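Side-chain contacts in coat protein (PDB 4DOX), which forms the protein coat of the flexible filamentous papaya mosaic virus, probably assembling in many copies around the viral RNA: residues Ala111-Ile114 with Trp115-Thr119; Lys121-Pro124 with Ala125-Ala129; Ala49-Ala53 with Ala54-Thr58; Leu32-Gln36 with Glu37-Ser41. One frame throughout, in Å; residues are numbered along the deposited sequence.

Interaction 1 (Ala111-Ile114 with Trp115-Thr119); sequences APII and WNLRT
Ile114 and Arg118 lie side by side one turn apart on helix 111-118, with Ile114 CD1 3.7 Å from Arg118 CG. This is i to i+4 packing along a helix close to its C-terminal end. With CG1 anti to the backbone N (chi1 -163°), Ile114 carries its CD1 forward along the helix, where it also approaches Leu117 CB, the two side chains crossing at about a right angle. A second apolar pair runs alongside: Ile113 CG2 and Leu117 CD1 are 3.9 Å apart and their side chains point the same way. Helix 56-70 packs on these isoleucines through Leu61, Asn65 and Tyr68.

The backbone supplies four i to i+4 hydrogen bonds. Trp115 N reaches Ala111 O (2.8 Å, 167° at the hydrogen), while Leu117 N to Ile113 O is more bent, at 137°.

The polar ends look outward from the helix for their partners. The Arg118 guanidinium makes a salt bridge with Asp69 and hydrogen bonds to Asn65 and Met122 O, the Trp115 indole donates NE1 to Arg161 O, and the Asn116 amide bonds with Thr160 and Gly158. Thr119, the first residue beyond the helix, turns back: its OG1 sits over one face of the Trp115 ring, toward the rim, and donates to Trp115 O at 2.8 Å, an oxygen that also accepts from Thr119 N at 2.9 Å.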
loop_
_atom_site.group_PDB
_atom_site.type_symbol
_atom_site.label_atom_id
_atom_site.label_comp_id
_atom_site.label_asym_id
_atom_site.label_seq_id
_atom_site.Cartn_x
_atom_site.Cartn_y
_atom_site.Cartn_z
ATOM N N ALA A 111 0.387 -2.258 -3.528
ATOM C CA ALA A 111 1.131 -3.499 -3.767
ATOM C C ALA A 111 1.093 -3.942 -5.256
ATOM O O ALA A 111 2.162 -4.221 -5.823
ATOM C CB ALA A 111 0.696 -4.632 -2.830
ATOM N N PRO A 112 -0.109 -3.968 -5.909
ATOM C CA PRO A 112 -0.118 -4.507 -7.301
ATOM C C PRO A 112 0.703 -3.683 -8.295
ATOM O O PRO A 112 1.271 -4.237 -9.227
ATOM C CB PRO A 112 -1.606 -4.520 -7.677
ATOM C CG PRO A 112 -2.302 -4.553 -6.373
ATOM C CD PRO A 112 -1.480 -3.712 -5.434
ATOM N N ILE A 113 0.806 -2.378 -8.069
ATOM C CA ILE A 113 1.555 -1.524 -8.974
ATOM C C ILE A 113 3.068 -1.793 -8.811
ATOM O O ILE A 113 3.804 -1.880 -9.805
ATOM C CB ILE A 113 1.297 -0.056 -8.668
ATOM C CG1 ILE A 113 -0.203 0.282 -8.573
ATOM C CG2 ILE A 113 1.979 0.802 -9.671
ATOM C CD1 ILE A 113 -1.005 -0.128 -9.789
ATOM N N ILE A 114 3.541 -1.915 -7.565
ATOM C CA ILE A 114 4.960 -2.063 -7.351
ATOM C C ILE A 114 5.334 -3.479 -7.758
ATOM O O ILE A 114 6.417 -3.702 -8.331
ATOM C CB ILE A 114 5.422 -1.722 -5.921
ATOM C CG1 ILE A 114 6.940 -1.494 -5.902
ATOM C CG2 ILE A 114 5.013 -2.818 -4.924
ATOM C CD1 ILE A 114 7.443 -0.303 -6.755
ATOM N N TRP A 115 4.416 -4.424 -7.542
ATOM C CA TRP A 115 4.580 -5.760 -8.117
ATOM C C TRP A 115 4.901 -5.666 -9.618
ATOM O O TRP A 115 5.894 -6.219 -10.073
ATOM C CB TRP A 115 3.334 -6.587 -7.897
ATOM C CG TRP A 115 3.412 -7.971 -8.463
ATOM C CD1 TRP A 115 2.919 -8.392 -9.680
ATOM C CD2 TRP A 115 3.956 -9.137 -7.832
ATOM N NE1 TRP A 115 3.141 -9.735 -9.845
ATOM C CE2 TRP A 115 3.781 -10.222 -8.734
ATOM C CE3 TRP A 115 4.593 -9.374 -6.595
ATOM C CZ2 TRP A 115 4.210 -11.536 -8.436
ATOM C CZ3 TRP A 115 5.037 -10.681 -6.298
ATOM C CH2 TRP A 115 4.825 -11.745 -7.221
ATOM N N ASN A 116 4.096 -4.940 -10.386
ATOM C CA ASN A 116 4.366 -4.864 -11.820
ATOM C C ASN A 116 5.668 -4.173 -12.105
ATOM O O ASN A 116 6.328 -4.461 -13.093
ATOM C CB ASN A 116 3.249 -4.131 -12.565
ATOM C CG ASN A 116 2.120 -5.049 -12.981
ATOM O OD1 ASN A 116 1.808 -6.046 -12.287
ATOM N ND2 ASN A 116 1.492 -4.723 -14.113
ATOM N N LEU A 117 6.043 -3.254 -11.228
ATOM C CA LEU A 117 7.243 -2.471 -11.465
ATOM C C LEU A 117 8.559 -3.199 -11.171
ATOM O O LEU A 117 9.556 -2.970 -11.860
ATOM C CB LEU A 117 7.167 -1.155 -10.702
ATOM C CG LEU A 117 6.188 -0.215 -11.392
ATOM C CD1 LEU A 117 5.836 0.909 -10.453
ATOM C CD2 LEU A 117 6.823 0.302 -12.649
ATOM N N ARG A 118 8.555 -4.085 -10.176
ATOM C CA ARG A 118 9.783 -4.691 -9.705
ATOM C C ARG A 118 9.876 -6.198 -9.959
ATOM O O ARG A 118 10.992 -6.707 -10.134
ATOM C CB ARG A 118 9.965 -4.404 -8.221
ATOM C CG ARG A 118 9.890 -2.916 -7.839
ATOM C CD ARG A 118 11.221 -2.267 -7.873
ATOM N NE ARG A 118 12.234 -3.054 -7.154
ATOM C CZ ARG A 118 12.884 -2.648 -6.061
ATOM N NH1 ARG A 118 12.643 -1.444 -5.525
ATOM N NH2 ARG A 118 13.787 -3.459 -5.499
ATOM N N THR A 119 8.747 -6.908 -9.977
ATOM C CA THR A 119 8.747 -8.362 -10.147
ATOM C C THR A 119 9.419 -8.840 -11.465
ATOM O O THR A 119 9.172 -8.270 -12.539
ATOM C CB THR A 119 7.340 -8.896 -10.047
ATOM O OG1 THR A 119 6.807 -8.489 -8.791
ATOM C CG2 THR A 119 7.289 -10.412 -10.165
#

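Interaction 2 (Lys121-Pro124 with Ala125-Ala129)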
loop_
_atom_site.group_PDB
_atom_site.type_symbol
_atom_site.label_atom_id
_atom_site.label_comp_id
_atom_site.label_asym_id
_atom_site.label_seq_id
_atom_site.Cartn_x
_atom_site.Cartn_y
_atom_site.Cartn_z
ATOM N N LYS A 121 12.245 -8.140 -12.364
ATOM C CA LYS A 121 13.181 -7.069 -12.763
ATOM C C LYS A 121 14.217 -6.674 -11.706
ATOM O O LYS A 121 15.406 -6.758 -11.991
ATOM C CB LYS A 121 12.440 -5.832 -13.244
ATOM C CG LYS A 121 11.747 -6.027 -14.568
ATOM C CD LYS A 121 10.688 -4.945 -14.753
ATOM C CE LYS A 121 9.593 -5.445 -15.697
ATOM N NZ LYS A 121 9.769 -5.007 -17.120
ATOM N N MET A 122 13.785 -6.211 -10.521
ATOM C CA MET A 122 14.712 -5.961 -9.386
ATOM C C MET A 122 14.088 -6.392 -8.053
ATOM O O MET A 122 13.244 -5.681 -7.472
ATOM C CB MET A 122 15.169 -4.487 -9.251
ATOM C CG MET A 122 15.501 -3.661 -10.516
ATOM S SD MET A 122 14.969 -1.854 -10.391
ATOM C CE MET A 122 15.550 -1.145 -11.969
ATOM N N ALA A 123 14.531 -7.541 -7.550
ATOM C CA ALA A 123 14.011 -8.116 -6.301
ATOM C C ALA A 123 14.180 -7.201 -5.056
ATOM O O ALA A 123 15.004 -6.305 -5.050
ATOM C CB ALA A 123 14.663 -9.440 -6.071
ATOM N N PRO A 124 13.389 -7.427 -3.992
ATOM C CA PRO A 124 13.722 -6.702 -2.776
ATOM C C PRO A 124 15.241 -6.715 -2.452
ATOM O O PRO A 124 15.879 -7.776 -2.377
ATOM C CB PRO A 124 12.897 -7.450 -1.713
ATOM C CG PRO A 124 11.712 -7.812 -2.384
ATOM C CD PRO A 124 12.129 -8.164 -3.821
ATOM N N ALA A 125 15.816 -5.540 -2.239
ATOM C CA ALA A 125 17.252 -5.460 -1.961
ATOM C C ALA A 125 17.771 -6.504 -0.923
ATOM O O ALA A 125 18.794 -7.165 -1.148
ATOM C CB ALA A 125 17.641 -4.049 -1.586
ATOM N N ASN A 126 17.027 -6.678 0.163
ATOM C CA ASN A 126 17.472 -7.486 1.293
ATOM C C ASN A 126 16.848 -8.877 1.348
ATOM O O ASN A 126 16.816 -9.490 2.425
ATOM C CB ASN A 126 17.187 -6.742 2.618
ATOM C CG ASN A 126 17.763 -5.323 2.632
ATOM O OD1 ASN A 126 18.971 -5.138 2.567
ATOM N ND2 ASN A 126 16.891 -4.324 2.691
ATOM N N TRP A 127 16.360 -9.387 0.208
ATOM C CA TRP A 127 15.663 -10.691 0.180
ATOM C C TRP A 127 16.450 -11.829 0.810
ATOM O O TRP A 127 15.882 -12.685 1.494
ATOM C CB TRP A 127 15.205 -11.059 -1.236
ATOM C CG TRP A 127 16.321 -11.363 -2.224
ATOM C CD1 TRP A 127 16.865 -10.514 -3.174
ATOM C CD2 TRP A 127 16.991 -12.623 -2.384
ATOM N NE1 TRP A 127 17.835 -11.168 -3.886
ATOM C CE2 TRP A 127 17.938 -12.459 -3.426
ATOM C CE3 TRP A 127 16.889 -13.883 -1.734
ATOM C CZ2 TRP A 127 18.775 -13.491 -3.824
ATOM C CZ3 TRP A 127 17.723 -14.906 -2.137
ATOM C CH2 TRP A 127 18.652 -14.702 -3.165
ATOM N N GLU A 128 17.757 -11.818 0.593
ATOM C CA GLU A 128 18.607 -12.869 1.134
ATOM C C GLU A 128 18.849 -12.758 2.623
ATOM O O GLU A 128 18.840 -13.741 3.326
ATOM C CB GLU A 128 19.930 -12.924 0.423
ATOM C CG GLU A 128 20.708 -14.147 0.800
ATOM C CD GLU A 128 21.671 -14.497 -0.289
ATOM O OE1 GLU A 128 21.870 -13.633 -1.211
ATOM O OE2 GLU A 128 22.196 -15.635 -0.226
ATOM N N ALA A 129 19.083 -11.559 3.107
ATOM C CA ALA A 129 19.165 -11.344 4.536
ATOM C C ALA A 129 17.862 -11.768 5.247
ATOM O O ALA A 129 17.925 -12.309 6.345
ATOM C CB ALA A 129 19.508 -9.899 4.838
#
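Pro124 meets Trp127 through its carbonyl oxygen as much as through its ring, and of the residues here it has the most surface buried. Its O accepts the hydrogen bond from Trp127 N (3.1 Å, 157° at the hydrogen), with the donor standing above the carbonyl plane, 55° out of it. The same oxygen lies at the edge of the indole, near the ring plane, 3.0 Å from Trp127 CD1. One carbonyl thus faces both the backbone and the ring of a single residue. On the apolar side, Pro124 CB and Trp127 CB come to 4.3 Å.

Trp127 owes this position to its first torsion: CG lies between the backbone N and the carbonyl carbon (chi1 68°), which folds the indole back over the residues before it. There CD1 also meets Ala123 CB at 3.8 Å, approached obliquely. Glu128 CB covers part of one ring face near its rim. Farther along the chain, Lys137 makes a cation-pi interaction with the indole, and Pro134 and Ala140 pack against it.

Ala125, third in surface lost to the contact though exposed overall, is a corner residue of the turn. Its backbone N is bonded to Asp69 OD1, and the amide of Asn126 donates ND2 to Asp69 O, so the corner is tied to the end of helix 56-70.

The path from Pro124 to Trp127 is a type I beta turn, closed by the bond from Trp127 N, within the long loop between helix 111-118 and helix 165-172.

Interaction 3 (Ala49-Ala53 with Ala54-Thr58); sequences AKVPA and ASVTT
Val51 and Val56 cross obliquely, methyl against methyl, with Val51 CG1 3.9 Å from Val56 CG1. They sit in the tight connection between helix 36-48 and helix 56-70: Lys50, with positive phi, is the C-prime residue of a Schellman motif ending the first helix, and after a short turn from Val51 to Ser55 the second begins. Val51 has CG1 anti to its backbone N (chi1 176°), which sends this branch ahead toward helix 56-70, where it also lies 4.0 Å from Val56 CA. Val56 answers with its own CG1 anti to the carbonyl carbon (chi1 -58°), pointing back at the connection; CG1 and CG2 both flank Ala53 O. Around the pair, Ile87 touches Val51, and Val47 of helix 36-48 touches both Val56 and Ala53, so Val56 packs back on helix 36-48, while Val51 meets the loop at Ile87.

Pro52 and Ser55 meet on the exposed side. The Ser55 side chain stands next to the pyrrolidine, its OG 3.8 Å from Pro52 CB, and Ile84 lies against the proline as well.

Beneath these side chains the backbone closes on itself. Ser55 N donates to Pro52 O at 2.9 Å, coming from above the carbonyl plane (55° out of it). The bond from Val56 N to Ala53 O is nearly straight but weak, at 3.5 Å. Within the first turn of the helix, the Thr58 hydroxyl bends back to the chain, OG1 donating to Ser55 O at 3.1 Å.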
loop_
_atom_site.group_PDB
_atom_site.type_symbol
_atom_site.label_atom_id
_atom_site.label_comp_id
_atom_site.label_asym_id
_atom_site.label_seq_id
_atom_site.Cartn_x
_atom_site.Cartn_y
_atom_site.Cartn_z
ATOM N N ALA A 49 1.186 20.233 0.403
ATOM C CA ALA A 49 2.617 20.196 0.592
ATOM C C ALA A 49 3.340 20.512 -0.687
ATOM O O ALA A 49 4.554 20.566 -0.707
ATOM C CB ALA A 49 3.028 18.875 1.082
ATOM N N LYS A 50 2.594 20.928 -1.777
ATOM C CA LYS A 50 3.148 21.194 -3.089
ATOM C C LYS A 50 3.495 20.085 -4.085
ATOM O O LYS A 50 4.312 20.253 -4.927
ATOM C CB LYS A 50 4.236 22.232 -2.973
ATOM C CG LYS A 50 3.755 23.638 -2.912
ATOM C CD LYS A 50 3.247 24.030 -1.577
ATOM C CE LYS A 50 3.135 25.482 -1.424
ATOM N NZ LYS A 50 4.467 26.111 -1.340
ATOM N N VAL A 51 2.933 18.943 -3.860
ATOM C CA VAL A 51 3.007 17.894 -4.871
ATOM C C VAL A 51 1.917 18.279 -5.854
ATOM O O VAL A 51 0.813 18.584 -5.405
ATOM C CB VAL A 51 2.653 16.499 -4.292
ATOM C CG1 VAL A 51 2.630 15.431 -5.380
ATOM C CG2 VAL A 51 3.620 16.114 -3.265
ATOM N N PRO A 52 2.225 18.316 -7.178
ATOM C CA PRO A 52 1.212 18.587 -8.228
ATOM C C PRO A 52 0.084 17.576 -8.156
ATOM O O PRO A 52 0.349 16.403 -7.988
ATOM C CB PRO A 52 2.001 18.391 -9.537
ATOM C CG PRO A 52 3.409 18.904 -9.181
ATOM C CD PRO A 52 3.600 18.317 -7.736
ATOM N N ALA A 53 -1.161 18.018 -8.259
ATOM C CA ALA A 53 -2.299 17.098 -8.235
ATOM C C ALA A 53 -2.189 15.918 -9.256
ATOM O O ALA A 53 -2.453 14.738 -8.920
ATOM C CB ALA A 53 -3.602 17.874 -8.414
ATOM N N ALA A 54 -1.779 16.222 -10.486
ATOM C CA ALA A 54 -1.468 15.170 -11.453
ATOM C C ALA A 54 -0.463 14.080 -10.934
ATOM O O ALA A 54 -0.570 12.907 -11.307
ATOM C CB ALA A 54 -0.960 15.805 -12.769
ATOM N N SER A 55 0.496 14.469 -10.086
ATOM C CA SER A 55 1.601 13.607 -9.716
ATOM C C SER A 55 1.422 12.821 -8.426
ATOM O O SER A 55 2.294 12.008 -8.071
ATOM C CB SER A 55 2.867 14.442 -9.559
ATOM O OG SER A 55 3.277 14.997 -10.785
ATOM N N VAL A 56 0.327 13.033 -7.707
ATOM C CA VAL A 56 0.234 12.407 -6.399
ATOM C C VAL A 56 0.384 10.877 -6.401
ATOM O O VAL A 56 0.968 10.324 -5.459
ATOM C CB VAL A 56 -1.026 12.790 -5.632
ATOM C CG1 VAL A 56 -1.108 14.290 -5.455
ATOM C CG2 VAL A 56 -2.304 12.176 -6.260
ATOM N N THR A 57 -0.139 10.177 -7.420
ATOM C CA THR A 57 -0.007 8.698 -7.456
ATOM C C THR A 57 1.433 8.261 -7.723
ATOM O O THR A 57 2.032 7.513 -6.911
ATOM C CB THR A 57 -0.912 8.080 -8.482
ATOM O OG1 THR A 57 -2.239 8.605 -8.303
ATOM C CG2 THR A 57 -0.894 6.522 -8.399
ATOM N N THR A 58 2.018 8.779 -8.812
ATOM C CA THR A 58 3.399 8.464 -9.118
ATOM C C THR A 58 4.346 8.830 -7.953
ATOM O O THR A 58 5.376 8.168 -7.721
ATOM C CB THR A 58 3.883 9.131 -10.418
ATOM O OG1 THR A 58 3.926 10.551 -10.265
ATOM C CG2 THR A 58 2.973 8.812 -11.590
#

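Interaction 4 (Leu32-Gln36 with Glu37-Ser41)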
loop_
_atom_site.group_PDB
_atom_site.type_symbol
_atom_site.label_atom_id
_atom_site.label_comp_id
_atom_site.label_asym_id
_atom_site.label_seq_id
_atom_site.Cartn_x
_atom_site.Cartn_y
_atom_site.Cartn_z
ATOM N N LEU A 32 -7.261 -4.009 6.313
ATOM C CA LEU A 32 -5.938 -4.168 5.764
ATOM C C LEU A 32 -5.593 -2.979 4.846
ATOM O O LEU A 32 -4.446 -2.784 4.521
ATOM C CB LEU A 32 -5.828 -5.510 5.008
ATOM C CG LEU A 32 -5.779 -6.852 5.765
ATOM C CD1 LEU A 32 -5.763 -8.012 4.786
ATOM C CD2 LEU A 32 -4.599 -6.990 6.765
ATOM N N LEU A 33 -6.582 -2.206 4.413
ATOM C CA LEU A 33 -6.347 -1.066 3.540
ATOM C C LEU A 33 -6.810 0.268 4.199
ATOM O O LEU A 33 -7.662 0.292 5.078
ATOM C CB LEU A 33 -7.043 -1.295 2.197
ATOM C CG LEU A 33 -6.644 -2.504 1.354
ATOM C CD1 LEU A 33 -7.460 -2.581 0.038
ATOM C CD2 LEU A 33 -5.170 -2.486 1.025
ATOM N N PRO A 34 -6.212 1.386 3.807
ATOM C CA PRO A 34 -6.703 2.608 4.442
ATOM C C PRO A 34 -8.129 2.816 3.971
ATOM O O PRO A 34 -8.487 2.348 2.883
ATOM C CB PRO A 34 -5.819 3.708 3.842
ATOM C CG PRO A 34 -4.624 2.981 3.252
ATOM C CD PRO A 34 -5.133 1.635 2.830
ATOM N N SER A 35 -8.945 3.488 4.765
ATOM C CA SER A 35 -10.275 3.828 4.314
ATOM C C SER A 35 -10.212 4.816 3.115
ATOM O O SER A 35 -9.156 5.396 2.778
ATOM C CB SER A 35 -11.117 4.389 5.447
ATOM O OG SER A 35 -10.780 5.743 5.645
ATOM N N GLN A 36 -11.342 4.990 2.452
ATOM C CA GLN A 36 -11.452 5.969 1.384
ATOM C C GLN A 36 -11.127 7.382 1.886
ATOM O O GLN A 36 -10.490 8.162 1.196
ATOM C CB GLN A 36 -12.884 5.931 0.804
ATOM C CG GLN A 36 -13.016 6.638 -0.567
ATOM C CD GLN A 36 -12.008 6.069 -1.587
ATOM O OE1 GLN A 36 -11.305 6.830 -2.279
ATOM N NE2 GLN A 36 -11.895 4.728 -1.644
ATOM N N GLU A 37 -11.597 7.705 3.089
ATOM C CA GLU A 37 -11.434 9.031 3.694
ATOM C C GLU A 37 -9.970 9.302 3.994
ATOM O O GLU A 37 -9.443 10.381 3.696
ATOM C CB GLU A 37 -12.296 9.150 4.963
ATOM C CG GLU A 37 -13.867 9.105 4.683
ATOM C CD GLU A 37 -14.434 7.665 4.268
ATOM O OE1 GLU A 37 -13.755 6.604 4.517
ATOM O OE2 GLU A 37 -15.575 7.605 3.697
ATOM N N GLN A 38 -9.328 8.283 4.562
ATOM C CA GLN A 38 -7.914 8.323 4.868
ATOM C C GLN A 38 -7.087 8.531 3.595
ATOM O O GLN A 38 -6.204 9.397 3.572
ATOM C CB GLN A 38 -7.494 7.064 5.637
ATOM C CG GLN A 38 -7.982 7.036 7.087
ATOM C CD GLN A 38 -7.823 5.653 7.675
ATOM O OE1 GLN A 38 -7.883 4.691 6.961
ATOM N NE2 GLN A 38 -7.575 5.556 8.956
ATOM N N LEU A 39 -7.401 7.788 2.528
ATOM C CA LEU A 39 -6.708 8.021 1.266
ATOM C C LEU A 39 -6.838 9.492 0.832
ATOM O O LEU A 39 -5.851 10.123 0.482
ATOM C CB LEU A 39 -7.191 7.076 0.174
ATOM C CG LEU A 39 -6.719 5.625 0.225
ATOM C CD1 LEU A 39 -7.321 4.891 -0.926
ATOM C CD2 LEU A 39 -5.172 5.505 0.204
ATOM N N LYS A 40 -8.051 10.032 0.854
ATOM C CA LYS A 40 -8.304 11.421 0.455
ATOM C C LYS A 40 -7.482 12.401 1.276
ATOM O O LYS A 40 -7.017 13.417 0.752
ATOM C CB LYS A 40 -9.782 11.763 0.688
ATOM C CG LYS A 40 -10.551 12.330 -0.475
ATOM C CD LYS A 40 -10.033 13.656 -0.975
ATOM C CE LYS A 40 -10.462 13.850 -2.459
ATOM N NZ LYS A 40 -9.706 14.958 -3.099
ATOM N N SER A 41 -7.342 12.133 2.575
ATOM C CA SER A 41 -6.578 13.039 3.415
ATOM C C SER A 41 -5.119 13.093 2.942
ATOM O O SER A 41 -4.537 14.207 2.834
ATOM C CB SER A 41 -6.619 12.607 4.869
ATOM O OG SER A 41 -7.899 12.770 5.408
#
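The side-chain amide of Gln38 meets Ser35 through its oxygen: Gln38 OE1 accepts from Ser35 N at 2.7 Å, the donor tilted 17° from the amide plane. Pro34 comes to the same oxygen with its carbons, CA at 3.5 Å from OE1. The second flat group, the carboxylate of Glu37, turns its OE1 toward the Ser35 hydroxyl, with Gln36 CB beside the group. Ser35 OG and Glu37 OE1 are 3.3 Å apart, at best a weak bond, since the one hydroxyl proton may go to Gln38 OE1 instead, also at a long distance.

Ser35 occupies the N-cap of helix 36-48, and with Gln38 it forms a capping box. Its OG, set between the backbone N and the carbonyl carbon (chi1 80°), accepts from Gln38 N at 3.1 Å and 169°, while Gln38 OE1 takes the N-H of Ser35, the reciprocal bond of the box. Gln38 achieves this with an extended chain beyond CG. The exchange satisfies an amide of the first turn and the N-H of the cap residue itself. Glu37, acidic at the positive end of the helix, would probably be favoured there by the helix dipole.

Just outside the box, Pro34 and Leu39 close over the turn as a hydrophobic staple, one residue before the cap against one four residues beyond it, Pro34 CG 4.0 Å from Leu39 CD2. Lys105 and Thr101 touch the proline, and Tyr109 touches Leu39, whose own N donates to Ser35 O at 3.0 Å.

Overall arrangement
Along the chain the order is interaction 4, interaction 3, interaction 1, interaction 2, all within the viral coat protein region of this helical subunit. Interaction 4 starts helix 36-48 and interaction 3 lies between its end and the start of helix 56-70, with centres about 17 Å apart. Interactions 1 and 2, centres about 13 Å apart, touch where Arg118 NH2 approaches Ala123 O. Helix 56-70 begins at interaction 3, packs on interaction 1, and through Asp69 bonds to both Arg118 and the turn of interaction 2, so one helix is common to three of these local contacts. Interactions 2 and 4 are farthest apart, about 29 Å between centres, on opposite sides of the chain's centre.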